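Local coordinates for pesticidal crystal protein Cry2Aa (Bacillus thuringiensis serovar kurstaki, PDB 1I5P) that binds to midgut epithelial cells of dipteran and lepidopteran larvae and promotes their colloid-osmotic lysis, at residues V549-S555 with V568-T574; S513-N518 with D582-R586; H500-N506 with N529-T535; R558-N562 with V603-I607; D521-E526 with P616-M620. All coordinates share one frame; numbering follows the deposited sequence.

Contact 1: residues V549-S555 with V568-T574; sequences VSSIGNS and VSNVNTT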
# COMPACT_ATOMS: atom_id res chain seq x y z
N VAL A 549 -2.16 -17.80 -0.19
CA VAL A 549 -1.84 -18.13 1.19
C VAL A 549 -0.44 -18.69 1.35
O VAL A 549 0.21 -19.09 0.38
CB VAL A 549 -2.82 -19.19 1.75
CG1 VAL A 549 -4.25 -18.86 1.33
CG2 VAL A 549 -2.43 -20.58 1.25
N SER A 550 0.01 -18.72 2.60
CA SER A 550 1.31 -19.27 2.93
C SER A 550 1.08 -20.22 4.10
O SER A 550 0.41 -19.86 5.07
CB SER A 550 2.29 -18.17 3.34
OG SER A 550 3.54 -18.73 3.70
N SER A 551 1.61 -21.43 4.00
CA SER A 551 1.44 -22.41 5.05
C SER A 551 2.69 -23.27 5.17
O SER A 551 2.86 -24.24 4.44
CB SER A 551 0.22 -23.29 4.74
OG SER A 551 -0.03 -24.21 5.79
N ILE A 552 3.58 -22.89 6.09
CA ILE A 552 4.80 -23.65 6.29
C ILE A 552 4.43 -24.80 7.22
O ILE A 552 4.81 -24.84 8.39
CB ILE A 552 5.90 -22.79 6.94
CG1 ILE A 552 5.94 -21.41 6.26
CG2 ILE A 552 7.24 -23.49 6.80
CD1 ILE A 552 6.13 -21.47 4.76
N GLY A 553 3.66 -25.72 6.66
CA GLY A 553 3.17 -26.87 7.39
C GLY A 553 1.84 -27.19 6.75
O GLY A 553 1.44 -26.52 5.80
N ASN A 554 1.15 -28.21 7.25
CA ASN A 554 -0.14 -28.57 6.68
C ASN A 554 -1.30 -27.81 7.31
O ASN A 554 -1.31 -27.52 8.51
CB ASN A 554 -0.40 -30.07 6.81
CG ASN A 554 0.39 -30.88 5.82
OD1 ASN A 554 0.41 -30.58 4.63
ND2 ASN A 554 1.03 -31.93 6.30
N SER A 555 -2.28 -27.50 6.47
CA SER A 555 -3.46 -26.79 6.90
C SER A 555 -4.63 -27.18 6.00
O SER A 555 -4.42 -27.73 4.91
CB SER A 555 -3.22 -25.28 6.83
OG SER A 555 -2.75 -24.89 5.55
N VAL A 568 -10.19 -27.61 0.82
CA VAL A 568 -8.88 -27.85 0.22
C VAL A 568 -7.97 -28.35 1.33
O VAL A 568 -7.59 -27.60 2.23
CB VAL A 568 -8.28 -26.57 -0.38
CG1 VAL A 568 -6.95 -26.89 -1.05
CG2 VAL A 568 -9.25 -25.97 -1.39
N SER A 569 -7.63 -29.64 1.25
CA SER A 569 -6.78 -30.27 2.26
C SER A 569 -5.32 -30.32 1.88
O SER A 569 -4.95 -30.17 0.71
CB SER A 569 -7.27 -31.69 2.53
OG SER A 569 -8.64 -31.70 2.89
N ASN A 570 -4.47 -30.54 2.88
CA ASN A 570 -3.04 -30.63 2.67
C ASN A 570 -2.46 -29.38 2.03
O ASN A 570 -1.61 -29.46 1.15
CB ASN A 570 -2.72 -31.86 1.82
CG ASN A 570 -3.25 -33.14 2.43
OD1 ASN A 570 -3.02 -33.43 3.60
ND2 ASN A 570 -3.97 -33.92 1.63
N VAL A 571 -2.95 -28.22 2.45
CA VAL A 571 -2.44 -26.97 1.92
C VAL A 571 -1.09 -26.77 2.59
O VAL A 571 -1.01 -26.64 3.81
CB VAL A 571 -3.37 -25.79 2.25
CG1 VAL A 571 -2.74 -24.48 1.81
CG2 VAL A 571 -4.72 -25.99 1.57
N ASN A 572 -0.03 -26.77 1.79
CA ASN A 572 1.31 -26.59 2.33
C ASN A 572 2.16 -25.90 1.29
O ASN A 572 2.35 -26.42 0.19
CB ASN A 572 1.93 -27.95 2.66
CG ASN A 572 3.11 -27.84 3.58
OD1 ASN A 572 3.97 -26.97 3.42
ND2 ASN A 572 3.17 -28.73 4.57
N THR A 573 2.68 -24.73 1.63
CA THR A 573 3.50 -23.96 0.70
C THR A 573 4.97 -23.97 1.07
O THR A 573 5.73 -23.09 0.66
CB THR A 573 3.02 -22.50 0.63
OG1 THR A 573 3.26 -21.87 1.89
CG2 THR A 573 1.53 -22.44 0.31
N THR A 574 5.38 -24.96 1.86
CA THR A 574 6.77 -25.08 2.29
C THR A 574 7.69 -25.11 1.07
O THR A 574 8.64 -24.32 0.99
CB THR A 574 7.00 -26.37 3.10
OG1 THR A 574 6.20 -26.34 4.29
CG2 THR A 574 8.46 -26.49 3.49
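Ser551 and Thr573 join two strand ends in a mainly loop-to-loop contact at one end of the C-terminal beta sandwich, where strand 541-550 bends over toward strand 555-561 and strand 564-571 runs out. The two residues hold each other twice. Thr573 OG1 accepts the backbone N of Ser551 at 2.7 Å, in a nearly straight bond (170°), and Thr573 N returns a bond to Ser551 O at 2.9 Å. The threonine hydroxyl can reach that N because it stands between its own backbone N and carbonyl carbon (chi1 66°); it is also bonded to Arg586 O, so it links three pieces of chain. Further along, Val571 N bonds Ser555 O in the plane of that carbonyl, 2.9 Å away. The amide of Asn572 packs against Gly553, its ND2 3.0 Å from Gly553 C. Asn572 OD1 takes Thr574 N at 2.9 Å, closing an Asx turn, while ND2 makes a weak bond to Asn554 OD1, the two amide planes standing nearly perpendicular. Ser551 OG folds back on its own loop and meets Gly553 O from above the carbonyl plane, 2.7 Å away. On the side of strand 541-550, Val549 CG2 crosses Val571 CG1 at about a right angle, 4.0 Å apart. Strand 617-626 runs beside Val549 and Ser550, with Phe617 against Val549 and Ser555; Ser550 OG bonds Arg586 N of strand 585-597.

Contact 2: residues S513-N518 with D582-R586; sequences SEKFGN and DNGAR
Asp582 pushes its carboxylate into the bend of the 513-518 loop, and this is the tight part of the contact. OD1 takes the backbone N of Phe516 at 2.7 Å through its syn lone pair, while OD2 takes Gly517 N at 2.8 Å, also on the syn side but tilted out of the carboxylate plane by 26°. Phe516 CD1 comes within 3.3 Å of Asp582 OD1, its ring turned 23° from the carboxylate. Bent at chi2, the aliphatic part of Lys515 crosses Asp582, CD 3.6 Å from its CG, and CE touches Ala585 CB at 3.5 Å. Toward the tip of the type I' turn, Asp582 to Ala585, the contact opens up. Asn583 is partly exposed and Gly584 exposed; here one side-chain bond, Asn583 ND2 to Glu514 O at 2.9 Å, and one water do the joining. Glu514 O has a second donor in Lys515 NZ, arriving at the opposite face of the carbonyl. The water accepts from Lys515 NZ and donates to Asn583 O at 2.8 Å. NZ is bonded to Ser522 OG as well. The buried carboxylate is thus met by two backbone N-H groups, while Lys515 NZ lies 5.8 Å from Asp582 OD1. Asp582 is probably ionised, its charge stabilised by the two N-H groups and, at longer range, by the lysine.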
# COMPACT_ATOMS: atom_id res chain seq x y z
N SER A 513 0.33 -9.46 9.68
CA SER A 513 1.74 -9.69 9.42
C SER A 513 2.23 -8.94 8.18
O SER A 513 1.75 -9.16 7.07
CB SER A 513 2.00 -11.19 9.26
OG SER A 513 3.36 -11.46 8.99
N GLU A 514 3.19 -8.05 8.39
CA GLU A 514 3.79 -7.24 7.33
C GLU A 514 4.21 -8.03 6.09
O GLU A 514 4.77 -9.13 6.19
CB GLU A 514 4.99 -6.49 7.92
CG GLU A 514 5.94 -5.90 6.90
CD GLU A 514 6.96 -4.96 7.53
OE1 GLU A 514 7.78 -5.43 8.36
OE2 GLU A 514 6.96 -3.76 7.18
N LYS A 515 3.92 -7.47 4.91
CA LYS A 515 4.29 -8.07 3.63
C LYS A 515 4.83 -6.98 2.70
O LYS A 515 4.44 -5.83 2.81
CB LYS A 515 3.09 -8.76 2.98
CG LYS A 515 2.61 -9.99 3.73
CD LYS A 515 3.71 -11.04 3.79
CE LYS A 515 3.35 -12.17 4.74
NZ LYS A 515 3.22 -11.67 6.14
N PHE A 516 5.73 -7.36 1.79
CA PHE A 516 6.31 -6.38 0.88
C PHE A 516 5.83 -6.49 -0.56
O PHE A 516 5.85 -5.51 -1.30
CB PHE A 516 7.84 -6.47 0.93
CG PHE A 516 8.41 -6.39 2.32
CD1 PHE A 516 8.82 -7.53 2.99
CD2 PHE A 516 8.49 -5.16 2.98
CE1 PHE A 516 9.30 -7.47 4.30
CE2 PHE A 516 8.97 -5.09 4.29
CZ PHE A 516 9.37 -6.24 4.95
N GLY A 517 5.39 -7.69 -0.95
CA GLY A 517 4.91 -7.87 -2.31
C GLY A 517 3.56 -8.56 -2.33
O GLY A 517 3.30 -9.41 -3.19
N ASN A 518 2.68 -8.20 -1.40
CA ASN A 518 1.37 -8.82 -1.28
C ASN A 518 0.20 -7.83 -1.34
O ASN A 518 -0.92 -8.16 -0.93
CB ASN A 518 1.31 -9.59 0.04
CG ASN A 518 0.04 -10.40 0.21
OD1 ASN A 518 -0.27 -11.26 -0.61
ND2 ASN A 518 -0.70 -10.12 1.28
N ASP A 582 8.28 -13.69 1.28
CA ASP A 582 7.83 -12.39 1.76
C ASP A 582 7.75 -12.38 3.28
O ASP A 582 6.78 -12.88 3.86
CB ASP A 582 6.44 -12.09 1.18
CG ASP A 582 6.14 -10.62 1.10
OD1 ASP A 582 6.74 -9.84 1.88
OD2 ASP A 582 5.29 -10.23 0.27
N ASN A 583 8.76 -11.82 3.93
CA ASN A 583 8.80 -11.75 5.38
C ASN A 583 8.52 -13.11 6.03
O ASN A 583 7.81 -13.21 7.03
CB ASN A 583 7.78 -10.71 5.88
CG ASN A 583 7.91 -10.41 7.35
OD1 ASN A 583 9.01 -10.40 7.90
ND2 ASN A 583 6.79 -10.17 8.01
N GLY A 584 9.07 -14.17 5.44
CA GLY A 584 8.87 -15.50 5.99
C GLY A 584 7.78 -16.31 5.30
O GLY A 584 7.79 -17.54 5.33
N ALA A 585 6.82 -15.62 4.68
CA ALA A 585 5.73 -16.31 4.00
C ALA A 585 6.13 -16.72 2.58
O ALA A 585 6.86 -16.00 1.90
CB ALA A 585 4.49 -15.41 3.96
N ARG A 586 5.67 -17.89 2.16
CA ARG A 586 5.94 -18.39 0.81
C ARG A 586 4.58 -18.67 0.20
O ARG A 586 4.04 -19.77 0.32
CB ARG A 586 6.77 -19.67 0.86
CG ARG A 586 8.20 -19.44 1.30
CD ARG A 586 8.90 -20.75 1.54
NE ARG A 586 9.67 -20.71 2.77
CZ ARG A 586 10.05 -21.78 3.45
NH1 ARG A 586 9.74 -22.99 3.01
NH2 ARG A 586 10.74 -21.64 4.57
O HOH W 1 5.06 -13.41 7.49

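Contact 3: residues H500-N506 with N529-T535; sequences HATQVNN and NTTARYT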
# COMPACT_ATOMS: atom_id res chain seq x y z
N HIS A 500 -9.58 -6.65 5.54
CA HIS A 500 -10.91 -6.04 5.46
C HIS A 500 -12.04 -7.04 5.64
O HIS A 500 -12.93 -7.16 4.80
CB HIS A 500 -11.05 -5.33 4.11
CG HIS A 500 -10.05 -4.24 3.90
ND1 HIS A 500 -9.73 -3.76 2.65
CD2 HIS A 500 -9.32 -3.52 4.78
CE1 HIS A 500 -8.86 -2.77 2.77
NE2 HIS A 500 -8.59 -2.61 4.05
N ALA A 501 -12.00 -7.75 6.76
CA ALA A 501 -13.02 -8.75 7.05
C ALA A 501 -14.24 -8.16 7.74
O ALA A 501 -14.18 -7.09 8.35
CB ALA A 501 -12.42 -9.85 7.92
N THR A 502 -15.35 -8.87 7.63
CA THR A 502 -16.58 -8.45 8.30
C THR A 502 -16.36 -8.75 9.78
O THR A 502 -16.71 -7.95 10.65
CB THR A 502 -17.78 -9.28 7.81
OG1 THR A 502 -18.01 -9.00 6.42
CG2 THR A 502 -19.03 -8.93 8.61
N GLN A 503 -15.78 -9.91 10.04
CA GLN A 503 -15.49 -10.35 11.40
C GLN A 503 -14.56 -11.56 11.39
O GLN A 503 -14.53 -12.33 10.43
CB GLN A 503 -16.78 -10.71 12.15
CG GLN A 503 -17.58 -11.85 11.54
CD GLN A 503 -18.72 -12.29 12.44
OE1 GLN A 503 -18.50 -12.73 13.58
NE2 GLN A 503 -19.95 -12.17 11.96
N VAL A 504 -13.79 -11.71 12.47
CA VAL A 504 -12.86 -12.81 12.62
C VAL A 504 -12.94 -13.30 14.06
O VAL A 504 -12.99 -12.49 14.99
CB VAL A 504 -11.40 -12.36 12.36
CG1 VAL A 504 -10.47 -13.58 12.34
CG2 VAL A 504 -11.31 -11.61 11.04
N ASN A 505 -12.96 -14.62 14.27
CA ASN A 505 -12.99 -15.14 15.63
C ASN A 505 -11.56 -15.45 16.05
O ASN A 505 -10.63 -15.30 15.25
CB ASN A 505 -13.88 -16.40 15.72
CG ASN A 505 -13.41 -17.52 14.81
OD1 ASN A 505 -14.07 -18.55 14.72
ND2 ASN A 505 -12.29 -17.32 14.14
N ASN A 506 -11.36 -15.87 17.29
CA ASN A 506 -10.02 -16.17 17.78
C ASN A 506 -9.14 -14.94 17.52
O ASN A 506 -7.98 -15.07 17.12
CB ASN A 506 -9.44 -17.38 17.03
CG ASN A 506 -10.19 -18.67 17.33
OD1 ASN A 506 -10.05 -19.66 16.60
ND2 ASN A 506 -10.97 -18.68 18.40
N ASN A 529 -9.02 -23.69 13.52
CA ASN A 529 -10.45 -23.47 13.42
C ASN A 529 -10.86 -22.00 13.57
O ASN A 529 -11.81 -21.65 14.27
CB ASN A 529 -11.20 -24.32 14.45
CG ASN A 529 -12.68 -24.40 14.16
OD1 ASN A 529 -13.12 -24.16 13.03
ND2 ASN A 529 -13.47 -24.77 15.16
N THR A 530 -10.11 -21.13 12.89
CA THR A 530 -10.40 -19.71 12.91
C THR A 530 -11.15 -19.41 11.61
O THR A 530 -10.76 -19.88 10.54
CB THR A 530 -9.12 -18.85 12.95
OG1 THR A 530 -8.42 -19.10 14.18
CG2 THR A 530 -9.45 -17.37 12.86
N THR A 531 -12.23 -18.66 11.72
CA THR A 531 -13.02 -18.30 10.55
C THR A 531 -13.02 -16.80 10.35
O THR A 531 -13.26 -16.04 11.29
CB THR A 531 -14.48 -18.77 10.69
OG1 THR A 531 -14.52 -20.21 10.67
CG2 THR A 531 -15.33 -18.23 9.55
N ALA A 532 -12.73 -16.39 9.13
CA ALA A 532 -12.71 -14.98 8.76
C ALA A 532 -13.81 -14.77 7.73
O ALA A 532 -13.81 -15.39 6.66
CB ALA A 532 -11.35 -14.60 8.16
N ARG A 533 -14.77 -13.92 8.06
CA ARG A 533 -15.87 -13.64 7.14
C ARG A 533 -15.68 -12.33 6.39
O ARG A 533 -15.29 -11.33 6.98
CB ARG A 533 -17.21 -13.60 7.87
CG ARG A 533 -18.30 -12.91 7.05
CD ARG A 533 -19.69 -13.14 7.61
NE ARG A 533 -20.08 -14.55 7.49
CZ ARG A 533 -21.26 -15.02 7.86
NH1 ARG A 533 -22.18 -14.21 8.36
NH2 ARG A 533 -21.54 -16.31 7.70
N TYR A 534 -15.98 -12.36 5.10
CA TYR A 534 -15.89 -11.19 4.25
C TYR A 534 -17.22 -11.01 3.54
O TYR A 534 -17.91 -11.98 3.23
CB TYR A 534 -14.77 -11.35 3.22
CG TYR A 534 -13.42 -11.59 3.86
CD1 TYR A 534 -13.05 -12.85 4.30
CD2 TYR A 534 -12.55 -10.53 4.10
CE1 TYR A 534 -11.84 -13.06 4.96
CE2 TYR A 534 -11.34 -10.73 4.76
CZ TYR A 534 -11.00 -11.99 5.19
OH TYR A 534 -9.83 -12.18 5.88
N THR A 535 -17.59 -9.76 3.29
CA THR A 535 -18.85 -9.46 2.62
C THR A 535 -18.61 -8.56 1.41
O THR A 535 -17.91 -7.55 1.49
CB THR A 535 -19.84 -8.78 3.57
OG1 THR A 535 -19.97 -9.57 4.75
CG2 THR A 535 -21.21 -8.63 2.91
O HOH W 2 -15.62 -7.63 4.20
O HOH W 3 -14.19 -21.04 13.71
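Tyr534 and Ala501 touch at one end of an antiparallel pairing in which the short strand 503-504 lies along strand 530-537. From CB the tyrosine leaves with CG anti to its carbonyl carbon (chi1 -58°), which turns the ring back under the 500-501 backbone. CD2 then has His500 O near the ring plane, at the edge, 3.5 Å away. CE2 meets Ala501 CB, also at 3.5 Å, and CZ is little farther from the same methyl. That methyl sits over a ring face in a CH-pi contact, 3.9 Å from the ring centroid and 30° off the normal. At the tip OH bonds Pro498 O, so the hydroxyl is tied to the chain just before residues 500-506. Next along the pairing is a classic beta bulge: Thr502 and Gln503 both face Arg533, whose O receives Thr502 N and, weakly, Gln503 N. Arg533 N answers with a bond to Gln503 O at 2.9 Å, and the side chains of Gln503 and Arg533 run side by side. The hydroxyls of Thr502 and Thr535 share a hydrogen bond, OG1 to OG1, of 2.6 Å. A water donating to His500 O and accepting from Thr535 N links the two segments at that end. On the other edge of strand 530-537 runs strand 602-610, bonded through Ala532 to Ile607; Val504 and Ala532 turn toward Phe525 of strand 522-525, while Tyr534 reaches Leu619 and Ile622 of strand 617-626.

Contact 4: residues R558-N562 with V603-I607; sequences RVTIN and VTLDI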
# COMPACT_ATOMS: atom_id res chain seq x y z
N ARG A 558 -11.51 -24.34 4.40
CA ARG A 558 -12.93 -24.59 4.16
C ARG A 558 -13.60 -23.27 3.82
O ARG A 558 -13.74 -22.39 4.67
CB ARG A 558 -13.58 -25.22 5.39
CG ARG A 558 -13.21 -26.69 5.61
CD ARG A 558 -13.88 -27.26 6.85
NE ARG A 558 -13.71 -28.71 6.96
CZ ARG A 558 -12.57 -29.32 7.26
NH1 ARG A 558 -11.47 -28.61 7.48
NH2 ARG A 558 -12.53 -30.64 7.32
N VAL A 559 -14.00 -23.14 2.57
CA VAL A 559 -14.65 -21.92 2.10
C VAL A 559 -16.14 -22.15 1.91
O VAL A 559 -16.56 -23.10 1.25
CB VAL A 559 -14.04 -21.45 0.76
CG1 VAL A 559 -14.73 -20.18 0.30
CG2 VAL A 559 -12.55 -21.23 0.93
N THR A 560 -16.94 -21.27 2.51
CA THR A 560 -18.38 -21.37 2.40
C THR A 560 -18.91 -20.10 1.76
O THR A 560 -18.72 -19.00 2.27
CB THR A 560 -19.04 -21.57 3.77
OG1 THR A 560 -18.46 -22.72 4.41
CG2 THR A 560 -20.53 -21.80 3.62
N ILE A 561 -19.57 -20.28 0.62
CA ILE A 561 -20.15 -19.18 -0.13
C ILE A 561 -21.21 -19.74 -1.08
O ILE A 561 -21.02 -20.81 -1.66
CB ILE A 561 -19.05 -18.44 -0.93
CG1 ILE A 561 -19.64 -17.24 -1.67
CG2 ILE A 561 -18.35 -19.40 -1.89
CD1 ILE A 561 -18.59 -16.31 -2.25
N ASN A 562 -22.33 -19.04 -1.23
CA ASN A 562 -23.41 -19.49 -2.10
C ASN A 562 -23.97 -20.82 -1.62
O ASN A 562 -24.47 -21.62 -2.41
CB ASN A 562 -22.89 -19.67 -3.53
CG ASN A 562 -22.36 -18.39 -4.15
OD1 ASN A 562 -21.44 -18.42 -4.97
ND2 ASN A 562 -22.94 -17.26 -3.77
N VAL A 603 -23.01 -10.70 -0.60
CA VAL A 603 -22.55 -12.08 -0.50
C VAL A 603 -21.52 -12.25 0.60
O VAL A 603 -20.59 -11.46 0.72
CB VAL A 603 -21.94 -12.53 -1.83
CG1 VAL A 603 -21.57 -14.00 -1.76
CG2 VAL A 603 -22.90 -12.24 -2.96
N THR A 604 -21.68 -13.29 1.42
CA THR A 604 -20.73 -13.55 2.49
C THR A 604 -19.76 -14.64 2.05
O THR A 604 -20.15 -15.63 1.42
CB THR A 604 -21.42 -14.01 3.79
OG1 THR A 604 -22.09 -15.26 3.57
CG2 THR A 604 -22.43 -12.97 4.26
N LEU A 605 -18.49 -14.45 2.38
CA LEU A 605 -17.45 -15.41 2.05
C LEU A 605 -16.79 -15.82 3.36
O LEU A 605 -16.12 -15.01 4.00
CB LEU A 605 -16.39 -14.77 1.14
CG LEU A 605 -15.07 -15.53 0.99
CD1 LEU A 605 -15.30 -16.87 0.32
CD2 LEU A 605 -14.08 -14.69 0.18
N ASP A 606 -17.00 -17.07 3.77
CA ASP A 606 -16.41 -17.55 5.01
C ASP A 606 -15.20 -18.41 4.72
O ASP A 606 -15.27 -19.39 3.98
CB ASP A 606 -17.43 -18.34 5.83
CG ASP A 606 -18.57 -17.48 6.33
OD1 ASP A 606 -18.31 -16.33 6.74
OD2 ASP A 606 -19.73 -17.96 6.32
N ILE A 607 -14.07 -18.02 5.30
CA ILE A 607 -12.83 -18.75 5.12
C ILE A 607 -12.41 -19.35 6.46
O ILE A 607 -11.99 -18.64 7.37
CB ILE A 607 -11.71 -17.83 4.59
CG1 ILE A 607 -12.15 -17.20 3.26
CG2 ILE A 607 -10.43 -18.61 4.39
CD1 ILE A 607 -11.12 -16.27 2.61
O HOH W 4 -20.74 -17.62 3.51
O HOH W 5 -22.60 -16.71 0.52
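Val559 places CG1 anti to its backbone N (chi1 -180°), and Leu605, with chi1 165° and chi2 64°, swings CD1 toward that methyl from the facing strand. The two carbons end up 3.4 Å apart, tighter than usual van der Waals contact. Ile561 is extended: CG1 and CD1 both lie against Val603 CG1, the CG1-CG1 distance being 3.8 Å, while Ile561 CG1 also rests on Thr604 O. Between these side chains the backbones are joined at the hydrogen-bonded pair Thr560 and Asp606. Thr560 N reaches Asp606 O at 2.9 Å, in the carbonyl plane, and Asp606 N returns to Thr560 O at 3.0 Å. Val559 and Ile607 form the adjoining non-hydrogen-bonded pair, with Val559 CA 3.2 Å from Asp606 O in a CA-H...O contact. These are two neighbouring antiparallel strands of one sheet of the jelly-roll sandwich, and the face with Val559, Leu605 and Ile607 turns inward, onto Leu545 and Leu547 of strand 541-550 and onto Ile622 of strand 617-626. The other face is polar. There Thr560 CB and Asp606 CB lie alongside one another, and the Asp606 carboxylate forms a salt bridge with Arg533 of the next strand. Beyond the last direct bond a water takes over, accepting from Asn562 N and donating to Thr604 O at 2.8 Å.

Contact 5: residues D521-E526 with P616-M620; sequences DSLRFE and PFDLM
The Phe525 ring has Phe617 CD2 at its edge, near the ring plane, 3.7 Å from CD1; the two phenyl side chains lie side by side and point the same way. Leu619 CB approaches the same ring obliquely, 3.9 Å from CE1. On the opposite face of the sheet the flat group is the guanidinium of Arg524. Glu526 OE2 lies at its edge, in plane, gripped by both NE and NH2 in a salt bridge that fixes the rotation of the group, while Arg524 CG runs alongside Pro616 CB at 3.7 Å. On this face too, Ser522 OG donates to Asp618 OD1 at 2.8 Å, on the anti side and 27° out of the carboxylate plane; Lys515 NZ donates to the same hydroxyl. Beneath the side chains the strands are antiparallel, with Leu523 and Leu619, then Phe525 and Phe617, as hydrogen-bonded pairs. Four backbone bonds join them, among them Phe525 N to Phe617 O at 2.7 Å. Strand 510-513 flanks strand 522-525, strand 541-550 flanks strand 617-626, and Leu523, Phe525 and Leu619 face strand 530-537 of the other sheet.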
# COMPACT_ATOMS: atom_id res chain seq x y z
N ASP A 521 -0.67 -6.14 4.01
CA ASP A 521 -0.24 -7.18 4.94
C ASP A 521 -1.17 -8.39 4.92
O ASP A 521 -2.25 -8.35 4.34
CB ASP A 521 -0.14 -6.61 6.36
CG ASP A 521 0.88 -5.49 6.47
OD1 ASP A 521 1.80 -5.43 5.61
OD2 ASP A 521 0.78 -4.67 7.41
N SER A 522 -0.71 -9.47 5.54
CA SER A 522 -1.49 -10.69 5.60
C SER A 522 -2.10 -10.90 6.98
O SER A 522 -1.76 -10.20 7.94
CB SER A 522 -0.61 -11.90 5.24
OG SER A 522 0.42 -12.08 6.20
N LEU A 523 -3.03 -11.85 7.06
CA LEU A 523 -3.69 -12.17 8.31
C LEU A 523 -3.13 -13.53 8.74
O LEU A 523 -3.32 -14.54 8.05
CB LEU A 523 -5.21 -12.26 8.09
CG LEU A 523 -6.12 -11.85 9.26
CD1 LEU A 523 -5.76 -10.45 9.74
CD2 LEU A 523 -7.58 -11.92 8.81
N ARG A 524 -2.42 -13.55 9.86
CA ARG A 524 -1.83 -14.79 10.35
C ARG A 524 -2.68 -15.44 11.43
O ARG A 524 -2.88 -14.86 12.50
CB ARG A 524 -0.42 -14.54 10.89
CG ARG A 524 0.30 -15.82 11.30
CD ARG A 524 1.69 -15.56 11.88
NE ARG A 524 1.66 -14.87 13.17
CZ ARG A 524 2.14 -13.64 13.37
NH1 ARG A 524 2.69 -12.97 12.37
NH2 ARG A 524 2.09 -13.10 14.58
N PHE A 525 -3.18 -16.63 11.14
CA PHE A 525 -3.99 -17.38 12.09
C PHE A 525 -3.07 -18.30 12.89
O PHE A 525 -2.38 -19.15 12.33
CB PHE A 525 -5.04 -18.23 11.35
CG PHE A 525 -5.99 -17.43 10.50
CD1 PHE A 525 -6.18 -17.76 9.16
CD2 PHE A 525 -6.69 -16.35 11.02
CE1 PHE A 525 -7.05 -17.03 8.35
CE2 PHE A 525 -7.56 -15.60 10.23
CZ PHE A 525 -7.74 -15.94 8.89
N GLU A 526 -3.05 -18.12 14.20
CA GLU A 526 -2.21 -18.95 15.06
C GLU A 526 -3.03 -19.99 15.80
O GLU A 526 -2.48 -20.89 16.42
CB GLU A 526 -1.44 -18.07 16.05
CG GLU A 526 -0.35 -17.24 15.41
CD GLU A 526 0.43 -16.41 16.41
OE1 GLU A 526 0.27 -16.64 17.63
OE2 GLU A 526 1.22 -15.54 15.98
N PRO A 616 1.39 -21.64 12.09
CA PRO A 616 0.53 -20.52 11.68
C PRO A 616 0.15 -20.58 10.22
O PRO A 616 0.83 -21.23 9.42
CB PRO A 616 1.39 -19.30 12.01
CG PRO A 616 2.25 -19.78 13.14
CD PRO A 616 2.67 -21.13 12.61
N PHE A 617 -0.94 -19.91 9.88
CA PHE A 617 -1.42 -19.86 8.51
C PHE A 617 -1.54 -18.39 8.11
O PHE A 617 -2.06 -17.57 8.86
CB PHE A 617 -2.79 -20.54 8.40
CG PHE A 617 -3.40 -20.49 7.02
CD1 PHE A 617 -3.34 -21.60 6.18
CD2 PHE A 617 -4.08 -19.35 6.58
CE1 PHE A 617 -3.94 -21.59 4.93
CE2 PHE A 617 -4.69 -19.33 5.32
CZ PHE A 617 -4.62 -20.45 4.50
N ASP A 618 -1.04 -18.06 6.92
CA ASP A 618 -1.11 -16.69 6.43
C ASP A 618 -2.12 -16.56 5.30
O ASP A 618 -1.94 -17.13 4.23
CB ASP A 618 0.25 -16.22 5.91
CG ASP A 618 1.16 -15.67 7.00
OD1 ASP A 618 0.98 -14.50 7.40
OD2 ASP A 618 2.04 -16.42 7.47
N LEU A 619 -3.20 -15.81 5.55
CA LEU A 619 -4.21 -15.56 4.53
C LEU A 619 -3.67 -14.26 3.92
O LEU A 619 -3.77 -13.20 4.55
CB LEU A 619 -5.58 -15.31 5.16
CG LEU A 619 -6.83 -15.83 4.44
CD1 LEU A 619 -7.97 -14.88 4.74
CD2 LEU A 619 -6.61 -15.96 2.94
N MET A 620 -3.11 -14.35 2.72
CA MET A 620 -2.50 -13.19 2.08
C MET A 620 -3.34 -12.36 1.11
O MET A 620 -3.25 -11.12 1.12
CB MET A 620 -1.20 -13.63 1.41
CG MET A 620 -0.23 -14.24 2.42
SD MET A 620 1.17 -15.05 1.66
CE MET A 620 2.12 -13.59 1.18

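All five contacts belong to the C-terminal lectin-like sandwich. Contacts 2 and 5, with centres 10 Å apart, share one sheet and meet where Asn518 ND2 bonds Met620 O; contacts 3 and 4, also 10 Å apart, share the other through the neighbouring strands 530-537 and 602-610. Contacts 3 and 5 face each other across the core, 12 Å between centres, with Thr530 and Ala532 against Phe525. Contact 1 joins the sheets at one end: its centre lies 11 Å from that of contact 5, and its chain runs directly on into contact 4. Contact 2 faces the helical N-terminal domain, its Phe516 ring meeting Tyr227 and Phe253.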